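Endonuclease/exonuclease/phosphatase domain-containing protein (Enterococcus faecalis, PDB 3L1W) may act as a 3'-5' RNA exonuclease of the DNase I-like endonuclease/exonuclease/phosphatase clan, though its activity has not been established. Local coordinates at residues Q42-P46 with N47-D51; P100-H103 with P104-C108; E173-H176 with Q177-K181; Y204-W208 with A209-E213. All coordinates share one frame; numbering follows the deposited sequence. Where two conformers were deposited one is given.

Contact 1. Residues Q42-P46 with N47-D51; sequences QEVRP and NQVRD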
loop_
_atom_site.group_PDB
_atom_site.type_symbol
_atom_site.label_atom_id
_atom_site.label_comp_id
_atom_site.label_asym_id
_atom_site.label_seq_id
_atom_site.Cartn_x
_atom_site.Cartn_y
_atom_site.Cartn_z
ATOM N N GLN A 42 -3.989 -8.469 16.833
ATOM C CA GLN A 42 -4.770 -8.481 18.069
ATOM C C GLN A 42 -6.253 -8.730 17.797
ATOM O O GLN A 42 -6.748 -8.444 16.703
ATOM C CB GLN A 42 -4.618 -7.174 18.859
ATOM C CG GLN A 42 -3.182 -6.796 19.200
ATOM C CD GLN A 42 -2.482 -6.172 18.007
ATOM O OE1 GLN A 42 -3.076 -5.377 17.277
ATOM N NE2 GLN A 42 -1.217 -6.518 17.808
ATOM N N GLU A 43 -6.935 -9.256 18.811
ATOM C CA GLU A 43 -8.397 -9.432 18.842
ATOM C C GLU A 43 -8.914 -10.510 17.895
ATOM O O GLU A 43 -9.745 -10.244 17.033
ATOM C CB GLU A 43 -9.127 -8.105 18.609
ATOM C CG GLU A 43 -8.839 -7.065 19.688
ATOM C CD GLU A 43 -9.871 -5.949 19.754
ATOM O OE1 GLU A 43 -11.001 -6.144 19.276
ATOM O OE2 GLU A 43 -9.559 -4.875 20.320
ATOM N N VAL A 44 -8.416 -11.728 18.059
ATOM C CA VAL A 44 -8.891 -12.839 17.248
ATOM C C VAL A 44 -9.403 -13.991 18.110
ATOM O O VAL A 44 -8.648 -14.621 18.857
ATOM C CB VAL A 44 -7.811 -13.332 16.254
ATOM C CG1 VAL A 44 -7.644 -12.312 15.135
ATOM C CG2 VAL A 44 -6.468 -13.588 16.964
ATOM N N ARG A 45 -10.700 -14.247 18.003
ATOM C CA ARG A 45 -11.292 -15.440 18.581
ATOM C C ARG A 45 -10.906 -16.633 17.708
ATOM O O ARG A 45 -10.338 -16.455 16.620
ATOM C CB ARG A 45 -12.808 -15.262 18.681
ATOM C CG ARG A 45 -13.199 -14.178 19.693
ATOM C CD ARG A 45 -14.712 -14.030 19.845
ATOM N NE ARG A 45 -15.337 -15.310 20.146
ATOM C CZ ARG A 45 -15.222 -15.944 21.312
ATOM N NH1 ARG A 45 -15.823 -17.113 21.493
ATOM N NH2 ARG A 45 -14.506 -15.415 22.295
ATOM N N PRO A 46 -11.177 -17.857 18.181
ATOM C CA PRO A 46 -10.683 -19.026 17.440
ATOM C C PRO A 46 -11.124 -19.076 15.983
ATOM O O PRO A 46 -10.334 -19.481 15.121
ATOM C CB PRO A 46 -11.267 -20.201 18.226
ATOM C CG PRO A 46 -11.324 -19.683 19.634
ATOM C CD PRO A 46 -11.723 -18.230 19.503
ATOM N N ASN A 47 -12.358 -18.673 15.697
ATOM C CA ASN A 47 -12.812 -18.665 14.313
ATOM C C ASN A 47 -12.010 -17.705 13.439
ATOM O O ASN A 47 -11.740 -17.987 12.274
ATOM C CB ASN A 47 -14.314 -18.371 14.225
ATOM C CG ASN A 47 -14.667 -16.970 14.679
ATOM O OD1 ASN A 47 -14.201 -16.503 15.720
ATOM N ND2 ASN A 47 -15.487 -16.290 13.896
ATOM N N GLN A 48 -11.615 -16.572 14.009
ATOM C CA GLN A 48 -10.809 -15.592 13.287
ATOM C C GLN A 48 -9.398 -16.128 13.043
ATOM O O GLN A 48 -8.817 -15.915 11.983
ATOM C CB GLN A 48 -10.756 -14.280 14.071
ATOM C CG GLN A 48 -12.138 -13.675 14.277
ATOM C CD GLN A 48 -12.100 -12.423 15.139
ATOM O OE1 GLN A 48 -12.230 -12.501 16.360
ATOM N NE2 GLN A 48 -11.922 -11.264 14.506
ATOM N N VAL A 49 -8.854 -16.845 14.022
ATOM C CA VAL A 49 -7.554 -17.480 13.830
ATOM C C VAL A 49 -7.640 -18.496 12.688
ATOM O O VAL A 49 -6.778 -18.531 11.803
ATOM C CB VAL A 49 -7.070 -18.162 15.117
ATOM C CG1 VAL A 49 -5.774 -18.941 14.858
ATOM C CG2 VAL A 49 -6.857 -17.118 16.209
ATOM N N ARG A 50 -8.690 -19.312 12.696
ATOM C CA ARG A 50 -8.895 -20.288 11.625
ATOM C C ARG A 50 -8.957 -19.597 10.267
ATOM O O ARG A 50 -8.355 -20.068 9.300
ATOM C CB ARG A 50 -10.170 -21.108 11.844
ATOM C CG ARG A 50 -10.098 -22.126 12.973
ATOM C CD ARG A 50 -11.215 -23.168 12.851
ATOM N NE ARG A 50 -12.555 -22.600 13.019
ATOM C CZ ARG A 50 -13.305 -22.125 12.026
ATOM N NH1 ARG A 50 -12.851 -22.138 10.779
ATOM N NH2 ARG A 50 -14.513 -21.630 12.279
ATOM N N ASP A 51 -9.672 -18.474 10.195
ATOM C CA ASP A 51 -9.783 -17.716 8.954
ATOM C C ASP A 51 -8.443 -17.128 8.514
ATOM O O ASP A 51 -8.121 -17.132 7.322
ATOM C CB ASP A 51 -10.840 -16.606 9.074
ATOM C CG ASP A 51 -12.263 -17.147 9.061
ATOM O OD1 ASP A 51 -12.492 -18.255 8.524
ATOM O OD2 ASP A 51 -13.159 -16.457 9.588
HETATM O O HOH W 1 -16.283 -15.823 17.494
#
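Gln48 folds back from the first turn of helix 46-55 onto the backbone of Val44 and Arg45, where strand 38-44 of the DNase I-like fold gives way to a helix N-cap. Its CB packs on Val44 CB at 3.8 Å and lies 3.4 Å from Arg45 O. CG, set anti to the carbonyl carbon (chi1 -60°), carries an extended chain alongside Arg45 N, and CD comes 3.7 Å from Glu43 O. At the tip, OE1 accepts a hydrogen bond from Arg45 N at 2.8 Å; the bond is nearly straight (171°), with the donor above the amide's carbonyl plane, 41° out of it. This is one half of a capping box, N3 side chain to N-cap N-H; the N-cap side chain, an arginine, gives no return bond. Asp11 N also donates to OE1 and Arg9 O receives NE2, so both polar atoms of this buried amide are engaged. Nearby Val44 CG2 meets Val49 CG2 at 3.6 Å, the two side chains crossing at about a right angle. The helix starts with Val49 N bonded to Arg45 O at 3.0 Å and Arg50 N bonded to Pro46 O. A water joins the ends of Arg45 and Asn47, whose ND2 is held by Asp11: it donates to Asn47 OD1 at 2.8 Å and accepts from Arg45 NE at 2.9 Å, at the edge of the guanidinium and in its plane.

Contact 2. Residues P100-H103 with P104-C108; sequences PSIH and PEAGC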
loop_
_atom_site.group_PDB
_atom_site.type_symbol
_atom_site.label_atom_id
_atom_site.label_comp_id
_atom_site.label_asym_id
_atom_site.label_seq_id
_atom_site.Cartn_x
_atom_site.Cartn_y
_atom_site.Cartn_z
ATOM N N PRO A 100 -3.669 -18.854 33.657
ATOM C CA PRO A 100 -4.801 -17.975 33.342
ATOM C C PRO A 100 -5.220 -17.222 34.596
ATOM O O PRO A 100 -5.564 -17.837 35.616
ATOM C CB PRO A 100 -5.890 -18.954 32.911
ATOM C CG PRO A 100 -5.140 -20.135 32.385
ATOM C CD PRO A 100 -3.903 -20.242 33.223
ATOM N N SER A 101 -5.169 -15.900 34.526
ATOM C CA SER A 101 -5.328 -15.068 35.712
ATOM C C SER A 101 -5.540 -13.616 35.317
ATOM O O SER A 101 -5.311 -13.242 34.171
ATOM C CB SER A 101 -4.087 -15.189 36.600
ATOM O OG SER A 101 -2.903 -14.998 35.832
ATOM N N ILE A 102 -5.968 -12.796 36.276
ATOM C CA ILE A 102 -6.245 -11.390 36.003
ATOM C C ILE A 102 -5.427 -10.496 36.928
ATOM O O ILE A 102 -5.373 -10.737 38.131
ATOM C CB ILE A 102 -7.738 -11.081 36.226
ATOM C CG1 ILE A 102 -8.600 -11.964 35.319
ATOM C CG2 ILE A 102 -8.028 -9.622 35.958
ATOM C CD1 ILE A 102 -10.079 -11.879 35.619
ATOM N N HIS A 103 -4.788 -9.474 36.367
ATOM C CA HIS A 103 -4.078 -8.524 37.218
ATOM C C HIS A 103 -5.078 -7.836 38.141
ATOM O O HIS A 103 -6.200 -7.558 37.731
ATOM C CB HIS A 103 -3.331 -7.474 36.398
ATOM C CG HIS A 103 -2.472 -6.583 37.236
ATOM N ND1 HIS A 103 -1.121 -6.806 37.415
ATOM C CD2 HIS A 103 -2.778 -5.500 37.988
ATOM C CE1 HIS A 103 -0.631 -5.888 38.230
ATOM N NE2 HIS A 103 -1.615 -5.083 38.591
ATOM N N PRO A 104 -4.682 -7.570 39.396
ATOM C CA PRO A 104 -5.567 -6.846 40.313
ATOM C C PRO A 104 -6.212 -5.589 39.714
ATOM O O PRO A 104 -7.357 -5.290 40.057
ATOM C CB PRO A 104 -4.625 -6.466 41.459
ATOM C CG PRO A 104 -3.664 -7.620 41.515
ATOM C CD PRO A 104 -3.437 -8.003 40.063
ATOM N N GLU A 105 -5.495 -4.870 38.853
ATOM C CA GLU A 105 -5.993 -3.613 38.308
ATOM C C GLU A 105 -6.810 -3.809 37.034
ATOM O O GLU A 105 -7.450 -2.872 36.564
ATOM C CB GLU A 105 -4.826 -2.677 37.979
ATOM C CG GLU A 105 -3.840 -2.456 39.115
ATOM C CD GLU A 105 -3.981 -1.091 39.738
ATOM O OE1 GLU A 105 -5.119 -0.723 40.098
ATOM O OE2 GLU A 105 -2.956 -0.386 39.865
ATOM N N ALA A 106 -6.764 -5.008 36.461
ATOM C CA ALA A 106 -7.297 -5.216 35.114
ATOM C C ALA A 106 -8.718 -5.750 35.138
ATOM O O ALA A 106 -9.163 -6.301 36.139
ATOM C CB ALA A 106 -6.394 -6.159 34.312
ATOM N N GLY A 107 -9.419 -5.594 34.019
ATOM C CA GLY A 107 -10.804 -6.023 33.930
ATOM C C GLY A 107 -11.011 -7.413 33.351
ATOM O O GLY A 107 -12.129 -7.923 33.319
ATOM N N CYS A 108 -9.935 -8.033 32.884
ATOM C CA CYS A 108 -10.041 -9.339 32.248
ATOM C C CYS A 108 -8.654 -9.944 32.075
ATOM O O CYS A 108 -7.655 -9.233 32.165
ATOM C CB CYS A 108 -10.720 -9.203 30.881
ATOM S SG CYS A 108 -9.752 -8.269 29.657
HETATM O O HOH W 2 -5.178 -9.021 33.493
#
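His103 and Ala106 close a type I beta turn in the loop joining strands 83-92 and 111-119. The backbone evidence is one hydrogen bond, Ala106 N to His103 O at 2.9 Å with an N-H angle of 159°. Aromatic contact comes next: Pro104 CD sits over a face of the His103 imidazole, 3.4 Å from the ring centroid and 19° off the normal, a CH-pi contact. The ring reaches this place because CG stands opposite the backbone N (chi1 -173°), beside the carbonyl carbon to which Pro104 is joined. Van der Waals contact then ties in Glu105: the imidazole edge faces its backbone, His103 CD2 lying 2.9 Å from Glu105 N and 3.4 Å from Glu105 CG. The two side chains run side by side in the same direction; His103 NE2 and Glu105 OE2 are 5.0 Å apart and not in contact. Apolar packing is looser, with Ile102 CG2 at 4.2 Å from Ala106 CB. Outside the turn, His103 rests on Ala143 of helix 138-151, and Gly107 N is bonded to Asp134. Water closes the wider part of the loop, accepting from His103 N at 2.9 Å and donating to Cys108 O at 2.8 Å.

Contact 3. Residues E173-H176 with Q177-K181; sequences EEVH and QLVQK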
loop_
_atom_site.group_PDB
_atom_site.type_symbol
_atom_site.label_atom_id
_atom_site.label_comp_id
_atom_site.label_asym_id
_atom_site.label_seq_id
_atom_site.Cartn_x
_atom_site.Cartn_y
_atom_site.Cartn_z
ATOM N N GLU A 173 0.675 8.827 28.179
ATOM C CA GLU A 173 0.444 7.961 29.345
ATOM C C GLU A 173 1.734 7.425 29.952
ATOM O O GLU A 173 2.738 7.283 29.257
ATOM C CB GLU A 173 -0.474 6.776 29.002
ATOM C CG GLU A 173 -1.930 7.150 28.786
ATOM C CD GLU A 173 -2.889 6.003 29.096
ATOM O OE1 GLU A 173 -2.427 4.915 29.520
ATOM O OE2 GLU A 173 -4.110 6.202 28.920
ATOM N N GLU A 174 1.676 7.104 31.244
ATOM C CA GLU A 174 2.831 6.585 31.974
ATOM C C GLU A 174 3.444 5.363 31.311
ATOM O O GLU A 174 4.662 5.199 31.303
ATOM C CB GLU A 174 2.462 6.240 33.428
ATOM C CG GLU A 174 2.385 7.423 34.373
ATOM C CD GLU A 174 2.346 6.988 35.835
ATOM O OE1 GLU A 174 3.380 6.495 36.339
ATOM O OE2 GLU A 174 1.283 7.140 36.478
ATOM N N VAL A 175 2.607 4.492 30.757
ATOM C CA VAL A 175 3.128 3.282 30.143
ATOM C C VAL A 175 4.151 3.597 29.046
ATOM O O VAL A 175 5.126 2.872 28.885
ATOM C CB VAL A 175 2.001 2.352 29.623
ATOM C CG1 VAL A 175 1.225 3.007 28.486
ATOM C CG2 VAL A 175 2.588 0.996 29.188
ATOM N N HIS A 176 3.950 4.690 28.309
ATOM C CA HIS A 176 4.891 5.043 27.249
ATOM C C HIS A 176 6.213 5.534 27.821
ATOM O O HIS A 176 7.275 5.285 27.255
ATOM C CB HIS A 176 4.292 6.079 26.290
ATOM C CG HIS A 176 3.232 5.518 25.401
ATOM N ND1 HIS A 176 3.513 4.679 24.345
ATOM C CD2 HIS A 176 1.885 5.654 25.425
ATOM C CE1 HIS A 176 2.386 4.336 23.745
ATOM N NE2 HIS A 176 1.382 4.910 24.387
ATOM N N GLN A 177 6.150 6.230 28.945
ATOM C CA GLN A 177 7.364 6.689 29.613
ATOM C C GLN A 177 8.189 5.493 30.061
ATOM O O GLN A 177 9.417 5.491 29.967
ATOM C CB GLN A 177 7.032 7.593 30.808
ATOM C CG GLN A 177 6.489 8.955 30.404
ATOM C CD GLN A 177 7.444 9.710 29.495
ATOM O OE1 GLN A 177 7.147 9.959 28.324
ATOM N NE2 GLN A 177 8.607 10.065 30.028
ATOM N N LEU A 178 7.510 4.453 30.538
ATOM C CA LEU A 178 8.198 3.245 30.980
ATOM C C LEU A 178 8.860 2.544 29.798
ATOM O O LEU A 178 10.036 2.156 29.841
ATOM C CB LEU A 178 7.215 2.293 31.664
ATOM C CG LEU A 178 7.775 0.935 32.089
ATOM C CD1 LEU A 178 8.885 1.120 33.104
ATOM C CD2 LEU A 178 6.666 0.065 32.656
ATOM N N VAL A 179 8.084 2.359 28.744
ATOM C CA VAL A 179 8.579 1.703 27.541
ATOM C C VAL A 179 9.785 2.449 26.943
ATOM O O VAL A 179 10.744 1.833 26.490
ATOM C CB VAL A 179 7.434 1.538 26.523
ATOM C CG1 VAL A 179 7.967 1.186 25.142
ATOM C CG2 VAL A 179 6.437 0.488 27.030
ATOM N N GLN A 180 9.756 3.775 26.999
ATOM C CA GLN A 180 10.787 4.586 26.363
ATOM C C GLN A 180 12.133 4.601 27.097
ATOM O O GLN A 180 13.131 5.115 26.574
ATOM C CB GLN A 180 10.254 5.999 26.101
ATOM C CG GLN A 180 9.175 5.991 25.015
ATOM C CD GLN A 180 8.414 7.297 24.916
ATOM O OE1 GLN A 180 8.873 8.340 25.401
ATOM N NE2 GLN A 180 7.237 7.250 24.281
ATOM N N LYS A 181 12.172 4.025 28.295
ATOM C CA LYS A 181 13.449 3.805 28.969
ATOM C C LYS A 181 14.337 2.884 28.125
ATOM O O LYS A 181 15.557 3.028 28.121
ATOM C CB LYS A 181 13.232 3.195 30.358
ATOM C CG LYS A 181 12.398 4.045 31.308
ATOM C CD LYS A 181 13.213 5.155 31.927
ATOM C CE LYS A 181 12.495 5.753 33.130
ATOM N NZ LYS A 181 13.434 6.485 34.030
#
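His176 lies in the short helix 174-179, which follows Glu173 at its N-cap, and Gln180, one turn on near the C-terminal end, packs closely on its carbonyl. Gln180 N donates to His176 O at 2.9 Å, and the side chain leans over the same oxygen through CB and CG, with CG 3.0 Å from His176 O: chi1 of -69° sets CG beside the very backbone N that makes the bond. The extended remainder takes the amide on to Tyr218 OH, a single hydroxyl that bonds both Gln180 NE2 and His176 ND1. With NE2 of the buried imidazole bonded to Ala169 O, both ring nitrogens have partners. A second snug pair is Val175 and Val179: Val179 N bonds Val175 O at 3.0 Å, and Val179 CG2 touches that oxygen at 3.3 Å, whereas the methyls Val175 CG2 and Val179 CG2 are only in loose contact at 4.4 Å. Leu178 N to Glu174 O, at 3.0 Å, continues the helical bonding. The solvent side, marked by Glu174 and Gln177, is sparser: Gln177 CB lies 3.4 Å from Glu174 O, and Gln177 was modelled in two conformers. Val175 and Val179 face Met145, and Leu178 faces Thr146, so one side of the helix packs on helix 138-151 while His176 turns its ring to Phe167 and reaches Tyr216 of strand 215-220.

Contact 4. Residues Y204-W208 with A209-E213; sequences YTKPW and AELEE. With SO4 (sulfate ion), chain I.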
loop_
_atom_site.group_PDB
_atom_site.type_symbol
_atom_site.label_atom_id
_atom_site.label_comp_id
_atom_site.label_asym_id
_atom_site.label_seq_id
_atom_site.Cartn_x
_atom_site.Cartn_y
_atom_site.Cartn_z
ATOM N N TYR A 204 -15.456 5.880 8.355
ATOM C CA TYR A 204 -14.714 6.098 7.114
ATOM C C TYR A 204 -14.314 7.564 6.944
ATOM O O TYR A 204 -13.238 7.869 6.436
ATOM C CB TYR A 204 -15.565 5.612 5.932
ATOM C CG TYR A 204 -14.927 5.769 4.561
ATOM C CD1 TYR A 204 -13.827 5.013 4.197
ATOM C CD2 TYR A 204 -15.454 6.655 3.631
ATOM C CE1 TYR A 204 -13.249 5.147 2.949
ATOM C CE2 TYR A 204 -14.885 6.799 2.378
ATOM C CZ TYR A 204 -13.782 6.042 2.044
ATOM O OH TYR A 204 -13.213 6.178 0.798
ATOM N N THR A 205 -15.177 8.471 7.380
ATOM C CA THR A 205 -14.912 9.903 7.210
ATOM C C THR A 205 -14.290 10.577 8.437
ATOM O O THR A 205 -14.291 11.804 8.548
ATOM C CB THR A 205 -16.197 10.673 6.828
ATOM O OG1 THR A 205 -17.172 10.529 7.872
ATOM C CG2 THR A 205 -16.766 10.133 5.526
ATOM N N LYS A 206 -13.754 9.782 9.356
ATOM C CA LYS A 206 -13.157 10.323 10.573
ATOM C C LYS A 206 -11.988 11.234 10.214
ATOM O O LYS A 206 -11.067 10.804 9.530
ATOM C CB LYS A 206 -12.657 9.171 11.445
ATOM C CG LYS A 206 -11.800 9.600 12.620
ATOM C CD LYS A 206 -12.660 10.018 13.789
ATOM C CE LYS A 206 -13.544 8.873 14.255
ATOM N NZ LYS A 206 -14.380 9.272 15.422
ATOM N N PRO A 207 -12.031 12.502 10.657
ATOM C CA PRO A 207 -10.907 13.424 10.434
ATOM C C PRO A 207 -9.628 12.902 11.078
ATOM O O PRO A 207 -9.666 12.362 12.185
ATOM C CB PRO A 207 -11.371 14.712 11.124
ATOM C CG PRO A 207 -12.873 14.629 11.080
ATOM C CD PRO A 207 -13.175 13.173 11.294
ATOM N N TRP A 208 -8.504 13.049 10.387
ATOM C CA TRP A 208 -7.260 12.484 10.893
ATOM C C TRP A 208 -6.874 13.029 12.273
ATOM O O TRP A 208 -6.330 12.294 13.104
ATOM C CB TRP A 208 -6.141 12.645 9.866
ATOM C CG TRP A 208 -6.253 11.658 8.732
ATOM C CD1 TRP A 208 -7.310 10.827 8.464
ATOM C CD2 TRP A 208 -5.273 11.396 7.717
ATOM N NE1 TRP A 208 -7.046 10.068 7.344
ATOM C CE2 TRP A 208 -5.802 10.393 6.872
ATOM C CE3 TRP A 208 -4.001 11.904 7.444
ATOM C CZ2 TRP A 208 -5.101 9.894 5.772
ATOM C CZ3 TRP A 208 -3.307 11.406 6.347
ATOM C CH2 TRP A 208 -3.859 10.414 5.530
ATOM N N ALA A 209 -7.178 14.299 12.530
ATOM C CA ALA A 209 -6.855 14.895 13.820
ATOM C C ALA A 209 -7.631 14.216 14.952
ATOM O O ALA A 209 -7.246 14.303 16.119
ATOM C CB ALA A 209 -7.132 16.384 13.798
ATOM N N GLU A 210 -8.709 13.521 14.594
ATOM C CA GLU A 210 -9.564 12.837 15.569
ATOM C C GLU A 210 -9.262 11.347 15.739
ATOM O O GLU A 210 -9.885 10.670 16.558
ATOM C CB GLU A 210 -11.034 13.030 15.199
ATOM C CG GLU A 210 -11.502 14.474 15.341
ATOM C CD GLU A 210 -12.903 14.704 14.804
ATOM O OE1 GLU A 210 -13.736 13.780 14.866
ATOM O OE2 GLU A 210 -13.172 15.819 14.318
ATOM N N LEU A 211 -8.317 10.827 14.970
ATOM C CA LEU A 211 -7.902 9.440 15.176
ATOM C C LEU A 211 -7.256 9.306 16.551
ATOM O O LEU A 211 -6.616 10.238 17.033
ATOM C CB LEU A 211 -6.902 9.024 14.112
ATOM C CG LEU A 211 -7.467 9.074 12.696
ATOM C CD1 LEU A 211 -6.344 8.992 11.679
ATOM C CD2 LEU A 211 -8.470 7.942 12.492
ATOM N N GLU A 212 -7.443 8.159 17.197
ATOM C CA GLU A 212 -6.701 7.874 18.418
ATOM C C GLU A 212 -5.371 7.209 18.068
ATOM O O GLU A 212 -5.311 6.348 17.193
ATOM C CB GLU A 212 -7.525 6.974 19.345
ATOM C CG GLU A 212 -8.857 7.594 19.754
ATOM C CD GLU A 212 -9.632 6.729 20.729
ATOM O OE1 GLU A 212 -9.003 5.916 21.436
ATOM O OE2 GLU A 212 -10.872 6.854 20.778
ATOM N N GLU A 213 -4.306 7.629 18.741
ATOM C CA GLU A 213 -2.989 7.029 18.554
ATOM C C GLU A 213 -2.767 5.982 19.635
ATOM O O GLU A 213 -2.203 6.273 20.699
ATOM C CB GLU A 213 -1.890 8.090 18.638
ATOM C CG GLU A 213 -1.978 9.156 17.567
ATOM C CD GLU A 213 -1.036 10.321 17.808
ATOM O OE1 GLU A 213 -0.239 10.274 18.771
ATOM O OE2 GLU A 213 -1.109 11.296 17.033
HETATM S S SO4 I . -18.996 6.826 8.006
HETATM O O1 SO4 I . -19.872 6.809 6.837
HETATM O O2 SO4 I . -18.382 5.501 8.172
HETATM O O3 SO4 I . -17.982 7.858 7.823
HETATM O O4 SO4 I . -19.785 7.141 9.196
#
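A short 3-10 turn through Trp208, Ala209 and Glu210 organises this surface loop, and two hydrogen bonds define it: Glu210 N to Pro207 O at 2.8 Å and Leu211 N to Trp208 O at 3.1 Å. Both donors sit above the plane of the accepting carbonyl, by 51° and 66°, consistent with the tight winding of a 3-10 turn. Side chains then pack against the turn. Those of Leu211 and Trp208 lie side by side, pointing the same way, Leu211 CD1 being 3.8 Å from Trp208 CD1, while Leu211 CD2 meets Lys206 CG. The Glu210 carboxylate lies against the Pro207 ring, OE2 being 3.5 Å from Pro207 CG, and the Lys206 and Glu210 side chains cross at about a right angle, Lys206 CD 3.7 Å from Glu210 CB. Their charged ends, Lys206 NZ and Glu210 OE1, remain 4.6 Å apart, beyond a salt bridge. Ahead of the turn a sulfate, probably from the crystallisation liquor, is held by Tyr204 N and by Thr205, whose N (2.9 Å) and OG1 (2.8 Å) share sulfate O3; chi1 of 61° puts that hydroxyl beside its own N-H. Trp208 N bonds Asp235 of the second subunit, and the Tyr204 rings of the two subunits stack, so the loop joining strands 191-193 and 215-220 forms part of the dimer contact.

Overall arrangement
Four local contacts follow one another along the chain; none nests within or crosses another. Contact 1 turns strand 38-44 of the seven-stranded sheet into helix 46-55. Contact 2 closes a turn in the loop between strands 83-92 and 111-119 of the six-stranded sheet. Contact 3 winds the short helix 174-179, about 29 Å from contact 1 between centres and across the chain's centre from it. Contact 4 shapes the loop that passes from strand 191-193 of the first sheet to strand 215-220 of the second. Contacts 3 and 4 approach to about 5 Å between nearest atoms, and Tyr216 links them: its ring meets His176 and its hydroxyl bonds Glu213 O.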